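Local coordinates for EAL domain protein (PDB 6IJ2) that degrades the cyclic dinucleotides c-di-GMP and cGAMP as a metal-binding phosphodiesterase of the EAL family, with the linear product 5'-pGpG bound here, at residues Phe30-Val34 against Leu247-Asn251; Ile41-Leu47 against Ser90-Asn95. The protein carries 1 engineered substitution. All blocks are in the same frame, centred on the assembly; numbering follows the deposited sequence.

Interaction 1: Phe30-Val34 against Leu247-Asn251; sequences FQPIV and LPSVN. With nucleotides of chain B.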
ATOM      1  N   PHE A  30      18.973 -14.583  13.927  1.00 31.74           N
ATOM      2  CA  PHE A  30      18.165 -13.727  14.785  1.00 29.40           C
ATOM      3  C   PHE A  30      18.696 -12.305  14.713  1.00 28.96           C
ATOM      4  O   PHE A  30      19.909 -12.081  14.751  1.00 32.40           O
ATOM      5  CB  PHE A  30      18.170 -14.233  16.262  1.00 29.60           C
ATOM      6  CG  PHE A  30      17.561 -15.590  16.425  1.00 30.43           C
ATOM      7  CD1 PHE A  30      16.190 -15.734  16.585  1.00 36.16           C
ATOM      8  CD2 PHE A  30      18.352 -16.728  16.365  1.00 32.24           C
ATOM      9  CE1 PHE A  30      15.621 -17.003  16.716  1.00 30.69           C
ATOM     10  CE2 PHE A  30      17.794 -17.991  16.491  1.00 38.30           C
ATOM     11  CZ  PHE A  30      16.426 -18.130  16.667  1.00 34.20           C
ATOM     12  N   GLN A  31      17.782 -11.340  14.612  1.00 28.14           N
ATOM     13  CA  GLN A  31      18.183  -9.947  14.563  1.00 26.66           C
ATOM     14  C   GLN A  31      17.462  -9.183  15.664  1.00 27.17           C
ATOM     15  O   GLN A  31      16.223  -9.253  15.756  1.00 26.47           O
ATOM     16  CB  GLN A  31      17.879  -9.313  13.194  1.00 26.49           C
ATOM     17  CG  GLN A  31      18.395  -7.889  13.111  1.00 30.01           C
ATOM     18  CD  GLN A  31      18.111  -7.245  11.774  1.00 29.10           C
ATOM     19  OE1 GLN A  31      17.087  -7.525  11.154  1.00 34.40           O
ATOM     20  NE2 GLN A  31      19.021  -6.375  11.316  1.00 28.52           N
ATOM     21  N   PRO A  32      18.180  -8.434  16.502  1.00 29.32           N
ATOM     22  CA  PRO A  32      17.521  -7.774  17.640  1.00 25.22           C
ATOM     23  C   PRO A  32      16.668  -6.574  17.242  1.00 29.02           C
ATOM     24  O   PRO A  32      16.945  -5.855  16.276  1.00 27.95           O
ATOM     25  CB  PRO A  32      18.696  -7.342  18.530  1.00 27.80           C
ATOM     26  CG  PRO A  32      19.847  -7.218  17.610  1.00 29.99           C
ATOM     27  CD  PRO A  32      19.643  -8.276  16.541  1.00 34.01           C
ATOM     28  N   ILE A  33      15.594  -6.394  18.005  1.00 26.32           N
ATOM     29  CA  ILE A  33      14.754  -5.206  17.987  1.00 24.45           C
ATOM     30  C   ILE A  33      15.068  -4.458  19.270  1.00 23.07           C
ATOM     31  O   ILE A  33      14.993  -5.046  20.350  1.00 23.95           O
ATOM     32  CB  ILE A  33      13.265  -5.590  17.916  1.00 24.33           C
ATOM     33  CG1 ILE A  33      12.980  -6.361  16.620  1.00 29.87           C
ATOM     34  CG2 ILE A  33      12.361  -4.360  18.034  1.00 23.38           C
ATOM     35  CD1 ILE A  33      11.627  -7.083  16.626  1.00 32.87           C
ATOM     36  N   VAL A  34      15.424  -3.182  19.159  1.00 26.62           N
ATOM     37  CA  VAL A  34      15.949  -2.414  20.287  1.00 24.56           C
ATOM     38  C   VAL A  34      14.900  -1.402  20.705  1.00 27.37           C
ATOM     39  O   VAL A  34      14.295  -0.750  19.849  1.00 26.60           O
ATOM     40  CB  VAL A  34      17.264  -1.708  19.913  1.00 30.71           C
ATOM     41  CG1 VAL A  34      17.779  -0.882  21.073  1.00 39.39           C
ATOM     42  CG2 VAL A  34      18.307  -2.714  19.477  1.00 29.85           C
ATOM     43  N   LEU A 247      22.191 -14.889  19.255  1.00 38.73           N
ATOM     44  CA  LEU A 247      21.506 -13.657  19.642  1.00 38.49           C
ATOM     45  C   LEU A 247      22.524 -12.525  19.650  1.00 38.56           C
ATOM     46  O   LEU A 247      23.258 -12.359  20.639  1.00 41.77           O
ATOM     47  CB  LEU A 247      20.853 -13.805  21.020  1.00 39.37           C
ATOM     48  CG  LEU A 247      19.837 -14.941  21.131  1.00 37.70           C
ATOM     49  CD1 LEU A 247      19.261 -15.022  22.543  1.00 41.18           C
ATOM     50  CD2 LEU A 247      18.727 -14.780  20.083  1.00 41.96           C
ATOM     51  N   PRO A 248      22.616 -11.737  18.578  1.00 38.34           N
ATOM     52  CA  PRO A 248      23.670 -10.719  18.490  1.00 42.79           C
ATOM     53  C   PRO A 248      23.538  -9.661  19.572  1.00 44.40           C
ATOM     54  O   PRO A 248      22.438  -9.335  20.025  1.00 45.82           O
ATOM     55  CB  PRO A 248      23.457 -10.102  17.099  1.00 40.05           C
ATOM     56  CG  PRO A 248      22.657 -11.096  16.343  1.00 48.20           C
ATOM     57  CD  PRO A 248      21.829 -11.845  17.336  1.00 36.93           C
ATOM     58  N   SER A 249      24.687  -9.125  19.977  1.00 44.16           N
ATOM     59  CA  SER A 249      24.741  -7.967  20.856  1.00 45.84           C
ATOM     60  C   SER A 249      24.530  -6.696  20.044  1.00 45.72           C
ATOM     61  O   SER A 249      24.843  -6.640  18.853  1.00 48.55           O
ATOM     62  CB  SER A 249      26.088  -7.903  21.573  1.00 60.40           C
ATOM     63  OG  SER A 249      27.143  -7.823  20.628  1.00 63.32           O
ATOM     64  N   VAL A 250      24.015  -5.669  20.706  1.00 46.19           N
ATOM     65  CA  VAL A 250      23.700  -4.399  20.063  1.00 46.76           C
ATOM     66  C   VAL A 250      24.876  -3.443  20.194  1.00 60.04           C
ATOM     67  O   VAL A 250      25.532  -3.366  21.240  1.00 54.26           O
ATOM     68  CB  VAL A 250      22.415  -3.798  20.658  1.00 44.93           C
ATOM     69  CG1 VAL A 250      22.282  -2.324  20.304  1.00 49.48           C
ATOM     70  CG2 VAL A 250      21.223  -4.566  20.142  1.00 47.73           C
ATOM     71  N   ASN A 251      25.151  -2.731  19.095  1.00 62.65           N
ATOM     72  CA  ASN A 251      26.077  -1.617  18.923  1.00 66.59           C
ATOM     73  C   ASN A 251      26.237  -0.793  20.198  1.00 66.22           C
ATOM     74  O   ASN A 251      25.259  -0.228  20.705  1.00 59.39           O
ATOM     75  CB  ASN A 251      25.574  -0.741  17.769  1.00 61.00           C
ATOM     76  CG  ASN A 251      26.517   0.395  17.424  1.00 70.23           C
ATOM     77  OD1 ASN A 251      27.670   0.419  17.852  1.00 71.96           O
ATOM     78  ND2 ASN A 251      26.026   1.345  16.629  1.00 69.18           N
TER
ATOM     79  OP3   G B   1      10.796  -7.030   6.384  1.00 44.09           O
ATOM     80  P     G B   1      11.183  -8.312   5.856  1.00 45.15           P
ATOM     81  OP1   G B   1      10.978  -9.351   6.817  1.00 44.57           O
ATOM     82  OP2   G B   1      10.513  -8.428   4.603  1.00 47.43           O
ATOM     83  O5'   G B   1      12.714  -8.115   5.557  1.00 45.04           O
ATOM     84  C5'   G B   1      13.719  -8.685   6.389  1.00 44.08           C
ATOM     85  C4'   G B   1      15.057  -8.624   5.692  1.00 45.19           C
ATOM     86  O4'   G B   1      15.664  -7.340   5.933  1.00 45.46           O
ATOM     87  C3'   G B   1      16.098  -9.664   6.123  1.00 45.65           C
ATOM     88  O3'   G B   1      16.723 -10.310   5.033  1.00 47.42           O
ATOM     89  C2'   G B   1      17.141  -8.829   6.853  1.00 44.70           C
ATOM     90  O2'   G B   1      18.462  -9.271   6.746  1.00 56.29           O
ATOM     91  C1'   G B   1      17.034  -7.506   6.115  1.00 45.20           C
ATOM     92  N9    G B   1      17.536  -6.381   6.889  1.00 45.30           N
ATOM     93  C8    G B   1      17.457  -6.211   8.248  1.00 42.91           C
ATOM     94  N7    G B   1      17.988  -5.095   8.655  1.00 42.87           N
ATOM     95  C5    G B   1      18.435  -4.486   7.495  1.00 44.39           C
ATOM     96  C6    G B   1      19.092  -3.245   7.304  1.00 45.38           C
ATOM     97  O6    G B   1      19.428  -2.422   8.145  1.00 44.99           O
ATOM     98  N1    G B   1      19.378  -3.017   5.966  1.00 47.41           N
ATOM     99  C2    G B   1      19.059  -3.869   4.943  1.00 48.98           C
ATOM    100  N2    G B   1      19.399  -3.465   3.722  1.00 50.93           N
ATOM    101  N3    G B   1      18.434  -5.020   5.104  1.00 47.49           N
ATOM    102  C4    G B   1      18.153  -5.263   6.397  1.00 45.43           C
TER

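Interaction 2: Ile41-Leu47 against Ser90-Asn95; sequences IFGYEAL and SKLSIN. With CA (calcium ion), chain J; nucleotides of chain B.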
ATOM      1  N   ILE A  41      16.781  -4.682  24.867  1.00 30.16           N
ATOM      2  CA  ILE A  41      16.355  -5.433  23.693  1.00 30.71           C
ATOM      3  C   ILE A  41      14.897  -5.835  23.878  1.00 27.97           C
ATOM      4  O   ILE A  41      14.539  -6.481  24.869  1.00 32.59           O
ATOM      5  CB  ILE A  41      17.258  -6.655  23.467  1.00 33.89           C
ATOM      6  CG1 ILE A  41      18.653  -6.174  23.056  1.00 38.73           C
ATOM      7  CG2 ILE A  41      16.651  -7.587  22.433  1.00 33.97           C
ATOM      8  CD1 ILE A  41      19.677  -7.275  22.926  1.00 51.08           C
ATOM      9  N   PHE A  42      14.057  -5.434  22.920  1.00 26.10           N
ATOM     10  CA  PHE A  42      12.639  -5.785  22.928  1.00 25.57           C
ATOM     11  C   PHE A  42      12.440  -7.242  22.533  1.00 26.69           C
ATOM     12  O   PHE A  42      11.552  -7.928  23.058  1.00 25.89           O
ATOM     13  CB  PHE A  42      11.892  -4.844  21.954  1.00 24.46           C
ATOM     14  CG  PHE A  42      10.504  -5.310  21.597  1.00 27.46           C
ATOM     15  CD1 PHE A  42       9.422  -4.970  22.400  1.00 29.86           C
ATOM     16  CD2 PHE A  42      10.285  -6.107  20.475  1.00 29.37           C
ATOM     17  CE1 PHE A  42       8.152  -5.402  22.085  1.00 32.05           C
ATOM     18  CE2 PHE A  42       9.012  -6.544  20.155  1.00 30.49           C
ATOM     19  CZ  PHE A  42       7.945  -6.190  20.957  1.00 29.92           C
ATOM     20  N   GLY A  43      13.246  -7.721  21.593  1.00 26.23           N
ATOM     21  CA  GLY A  43      13.125  -9.083  21.112  1.00 27.67           C
ATOM     22  C   GLY A  43      14.030  -9.298  19.915  1.00 27.88           C
ATOM     23  O   GLY A  43      14.903  -8.481  19.624  1.00 28.93           O
ATOM     24  N   TYR A  44      13.814 -10.429  19.232  1.00 29.01           N
ATOM     25  CA  TYR A  44      14.582 -10.784  18.038  1.00 25.88           C
ATOM     26  C   TYR A  44      13.650 -11.316  16.966  1.00 25.89           C
ATOM     27  O   TYR A  44      12.737 -12.092  17.266  1.00 27.67           O
ATOM     28  CB  TYR A  44      15.638 -11.876  18.329  1.00 28.48           C
ATOM     29  CG  TYR A  44      16.770 -11.437  19.219  1.00 28.57           C
ATOM     30  CD1 TYR A  44      16.609 -11.376  20.600  1.00 27.75           C
ATOM     31  CD2 TYR A  44      18.004 -11.101  18.685  1.00 28.09           C
ATOM     32  CE1 TYR A  44      17.632 -10.975  21.417  1.00 33.08           C
ATOM     33  CE2 TYR A  44      19.039 -10.694  19.497  1.00 28.52           C
ATOM     34  CZ  TYR A  44      18.850 -10.639  20.865  1.00 30.91           C
ATOM     35  OH  TYR A  44      19.875 -10.236  21.691  1.00 33.92           O
ATOM     36  N   GLU A  45      13.896 -10.922  15.716  1.00 25.79           N
ATOM     37  CA  GLU A  45      13.200 -11.507  14.584  1.00 26.14           C
ATOM     38  C   GLU A  45      13.980 -12.732  14.118  1.00 27.92           C
ATOM     39  O   GLU A  45      15.209 -12.673  13.972  1.00 28.27           O
ATOM     40  CB  GLU A  45      13.044 -10.498  13.441  1.00 28.01           C
ATOM     41  CG  GLU A  45      12.340 -11.110  12.258  1.00 28.89           C
ATOM     42  CD  GLU A  45      12.160 -10.172  11.088  1.00 33.07           C
ATOM     43  OE1 GLU A  45      12.740  -9.058  11.087  1.00 30.33           O
ATOM     44  OE2 GLU A  45      11.414 -10.570  10.175  1.00 27.88           O
ATOM     45  N   ALA A  46      13.273 -13.857  13.959  1.00 31.58           N
ATOM     46  CA  ALA A  46      13.859 -15.076  13.410  1.00 28.67           C
ATOM     47  C   ALA A  46      13.831 -15.029  11.884  1.00 30.65           C
ATOM     48  O   ALA A  46      12.793 -14.730  11.279  1.00 29.85           O
ATOM     49  CB  ALA A  46      13.108 -16.312  13.914  1.00 29.48           C
ATOM     50  N   LEU A  47      14.964 -15.356  11.261  1.00 32.66           N
ATOM     51  CA  LEU A  47      15.130 -15.247   9.813  1.00 35.03           C
ATOM     52  C   LEU A  47      15.746 -16.530   9.286  1.00 33.47           C
ATOM     53  O   LEU A  47      16.767 -16.986   9.804  1.00 34.17           O
ATOM     54  CB  LEU A  47      16.022 -14.067   9.452  1.00 30.99           C
ATOM     55  CG  LEU A  47      15.477 -12.704   9.882  1.00 37.18           C
ATOM     56  CD1 LEU A  47      16.609 -11.712   9.897  1.00 30.15           C
ATOM     57  CD2 LEU A  47      14.377 -12.248   8.921  1.00 35.80           C
ATOM     58  N   SER A  90      13.111 -12.366  26.004  1.00 31.72           N
ATOM     59  CA  SER A  90      12.242 -11.332  25.470  1.00 30.77           C
ATOM     60  C   SER A  90      11.430 -11.907  24.300  1.00 33.72           C
ATOM     61  O   SER A  90      11.243 -13.126  24.203  1.00 36.37           O
ATOM     62  CB  SER A  90      13.092 -10.114  25.083  1.00 30.00           C
ATOM     63  OG  SER A  90      14.002 -10.432  24.043  1.00 29.14           O
ATOM     64  N   LYS A  91      10.951 -11.035  23.414  1.00 30.81           N
ATOM     65  CA  LYS A  91      10.026 -11.459  22.366  1.00 28.82           C
ATOM     66  C   LYS A  91      10.736 -12.192  21.228  1.00 26.20           C
ATOM     67  O   LYS A  91      11.877 -11.881  20.879  1.00 25.97           O
ATOM     68  CB  LYS A  91       9.262 -10.253  21.819  1.00 30.38           C
ATOM     69  CG  LYS A  91       8.395  -9.552  22.876  1.00 40.44           C
ATOM     70  CD  LYS A  91       6.981 -10.093  22.903  1.00 47.42           C
ATOM     71  CE  LYS A  91       6.153  -9.439  24.007  1.00 55.51           C
ATOM     72  NZ  LYS A  91       6.057  -7.968  23.816  1.00 60.95           N
ATOM     73  N   LEU A  92      10.053 -13.198  20.681  1.00 28.86           N
ATOM     74  CA  LEU A  92      10.463 -13.890  19.465  1.00 29.70           C
ATOM     75  C   LEU A  92       9.468 -13.543  18.356  1.00 26.90           C
ATOM     76  O   LEU A  92       8.267 -13.802  18.489  1.00 30.44           O
ATOM     77  CB  LEU A  92      10.529 -15.401  19.702  1.00 30.39           C
ATOM     78  CG  LEU A  92      10.811 -16.257  18.462  1.00 32.06           C
ATOM     79  CD1 LEU A  92      12.198 -15.942  17.894  1.00 32.13           C
ATOM     80  CD2 LEU A  92      10.622 -17.735  18.708  1.00 36.13           C
ATOM     81  N   SER A  93       9.963 -12.964  17.265  1.00 26.20           N
ATOM     82  CA  SER A  93       9.109 -12.505  16.170  1.00 26.53           C
ATOM     83  C   SER A  93       9.337 -13.401  14.963  1.00 31.48           C
ATOM     84  O   SER A  93      10.477 -13.578  14.527  1.00 33.01           O
ATOM     85  CB  SER A  93       9.395 -11.052  15.821  1.00 27.61           C
ATOM     86  OG  SER A  93       8.354 -10.507  15.022  1.00 33.44           O
ATOM     87  N   ILE A  94       8.256 -13.971  14.437  1.00 31.54           N
ATOM     88  CA  ILE A  94       8.327 -14.977  13.384  1.00 29.63           C
ATOM     89  C   ILE A  94       7.572 -14.457  12.178  1.00 31.61           C
ATOM     90  O   ILE A  94       6.472 -13.909  12.312  1.00 30.69           O
ATOM     91  CB  ILE A  94       7.752 -16.333  13.834  1.00 29.63           C
ATOM     92  CG1 ILE A  94       8.529 -16.842  15.049  1.00 29.54           C
ATOM     93  CG2 ILE A  94       7.824 -17.364  12.699  1.00 31.75           C
ATOM     94  CD1 ILE A  94       7.841 -17.984  15.782  1.00 32.46           C
ATOM     95  N   ASN A  95       8.166 -14.628  11.005  1.00 30.39           N
ATOM     96  CA  ASN A  95       7.526 -14.206   9.766  1.00 32.34           C
ATOM     97  C   ASN A  95       6.474 -15.229   9.364  1.00 42.21           C
ATOM     98  O   ASN A  95       6.758 -16.428   9.307  1.00 41.04           O
ATOM     99  CB  ASN A  95       8.559 -14.057   8.651  1.00 32.95           C
ATOM    100  CG  ASN A  95       9.464 -12.855   8.849  1.00 37.44           C
ATOM    101  OD1 ASN A  95       9.075 -11.722   8.568  1.00 40.16           O
ATOM    102  ND2 ASN A  95      10.677 -13.096   9.331  1.00 31.74           N
TER
HETATM  103 CA    CA J 602       9.714  -9.458   8.883  1.00 26.47          CA
ATOM    104  P     G B   2      16.744 -11.826   4.949  1.00 48.41           P
ATOM    105  OP1   G B   2      17.008 -12.332   6.252  1.00 47.10           O
ATOM    106  OP2   G B   2      17.611 -12.160   3.868  1.00 50.86           O
ATOM    107  O5'   G B   2      15.279 -12.205   4.510  1.00 48.70           O
ATOM    108  C5'   G B   2      14.845 -12.095   3.161  1.00 50.75           C
ATOM    109  C4'   G B   2      13.362 -12.321   3.084  1.00 51.06           C
ATOM    110  O4'   G B   2      13.053 -13.627   3.610  1.00 51.26           O
ATOM    111  C3'   G B   2      12.502 -11.335   3.877  1.00 49.23           C
ATOM    112  O3'   G B   2      11.363 -10.917   3.149  1.00 50.68           O
ATOM    113  C2'   G B   2      12.025 -12.160   5.061  1.00 48.04           C
ATOM    114  O2'   G B   2      10.784 -11.795   5.602  1.00 47.48           O
ATOM    115  C1'   G B   2      11.935 -13.547   4.438  1.00 49.99           C
ATOM    116  N9    G B   2      12.050 -14.569   5.460  1.00 49.39           N
ATOM    117  C8    G B   2      13.117 -14.795   6.288  1.00 48.27           C
ATOM    118  N7    G B   2      12.900 -15.740   7.156  1.00 48.33           N
ATOM    119  C5    G B   2      11.603 -16.144   6.901  1.00 49.50           C
ATOM    120  C6    G B   2      10.813 -17.137   7.524  1.00 50.50           C
ATOM    121  O6    G B   2      11.102 -17.864   8.467  1.00 50.98           O
ATOM    122  N1    G B   2       9.558 -17.230   6.947  1.00 52.14           N
ATOM    123  C2    G B   2       9.113 -16.456   5.910  1.00 54.68           C
ATOM    124  N2    G B   2       7.867 -16.687   5.498  1.00 58.08           N
ATOM    125  N3    G B   2       9.844 -15.538   5.309  1.00 51.86           N
ATOM    126  C4    G B   2      11.068 -15.434   5.852  1.00 50.21           C
TER
HETATM  127  O   HOH W   1      11.129  -7.687   9.369  1.00 27.32           O
HETATM  128  O   HOH W   2      10.652 -16.062  10.750  1.00 28.75           O

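Interaction 1: Phe30-Val34 against Leu247-Asn251
V34 and V250 have nearly the same first torsion, and each turns CG2 to the other: in each, CG1 stands anti to the backbone N (chi1 178° in V34, 164° in V250), which leaves CG2 opposite the carbonyl carbon. The two CG2 methyls come within 3.5 Å, the tightest apolar touch of this contact. The same V250 CG2 also lies 3.9 Å from P32 CG, so one methyl serves both the valine and the proline of the strand.

Further back, the two proline rings meet at a slant, P32 CD lying 4.1 Å from P248 CG. The P248 ring also leans over the strand backbone, with its CD 3.2 Å from the carbonyl oxygen of F30. At the start of the contact L247 crosses the base of F30 at an angle. With CG anti to its own carbonyl carbon, the branched end is carried toward F30, and CD2 arrives 3.9 Å from F30 CB; the same methyl reaches the beginning of the aromatic ring at a slant.

No hydrogen bond joins the two segments, so the direct contact is mainly apolar. A polar tie comes from next door, where Y44 OH is hydrogen-bonded to P248 O. Helix 252-255 begins just beyond, N-capped by N251, whose OD1 takes the backbone N of E253.

F30, P32 and V34 all face the loop, while the alternate residues turn the other way. There Q31 NE2 comes 3.1 Å from N7 of the guanine of G1 of chain B, its amide already hydrogen-bonded to Q235 and A240. A first strand with its outer face covered by the chain that follows the last strand, and its inner face turned to the nucleotide, fits the modified TIM barrel of EAL domains.

Interaction 2: Ile41-Leu47 against Ser90-Asn95
E45 reaches along S93 toward N95. Its CB lies 4.4 Å from S93 CB, CG passes 3.8 Å from S93 O, and the extended chain brings CD to 3.4 Å from the calcium ion. There OE2 binds the metal at 2.4 Å and also takes a hydrogen bond from N95 ND2 (2.8 Å), on the anti side and somewhat out of the carboxylate plane. The other oxygen, OE1, is hydrogen-bonded to a metal-bound water and to Q235.

N95 answers with its OD1, another calcium ligand at 2.4 Å. Its amide plane is turned 42° from the carboxylate, and ND2 adds a weak bond to A46 O. E128 and D158 complete the protein ligands, and S93 OG holds E128.

Behind the site the strands run parallel, with S93 N bonded to Y44 O and A46 N to S93 O (2.9 Å). At the far end K91 CG sits over one face of the F42 ring, a CH-pi contact 4.2 Å from its centroid. Here is the signature Glu-Ala-Leu of the family, its glutamate and an asparagine on the neighbouring barrel strand together binding one calcium ion of the EAL phosphodiesterase site.

Overall arrangement
Interactions 1 and 2 have centres 9 Å apart and both reach the same barrel sheet, interaction 1 through strand 27-35. Along the chain come 30-34, 41-47, 90-95 and finally 247-251, so interaction 1 brings a late loop back to the first strand while interaction 2 pairs the second and third strands. Strands 27-35 and 41-49 are antiparallel neighbours and stitch the two together: I33 N lies 2.7 Å from G43 O, and F42 with G43 faces I33 as a classic beta bulge. Y44 bridges the contacts too, packing on P32 and L247. Thus the loop covers the outside of the barrel wall, while the inward residues of the same strands face the calcium ion and the bound dinucleotide.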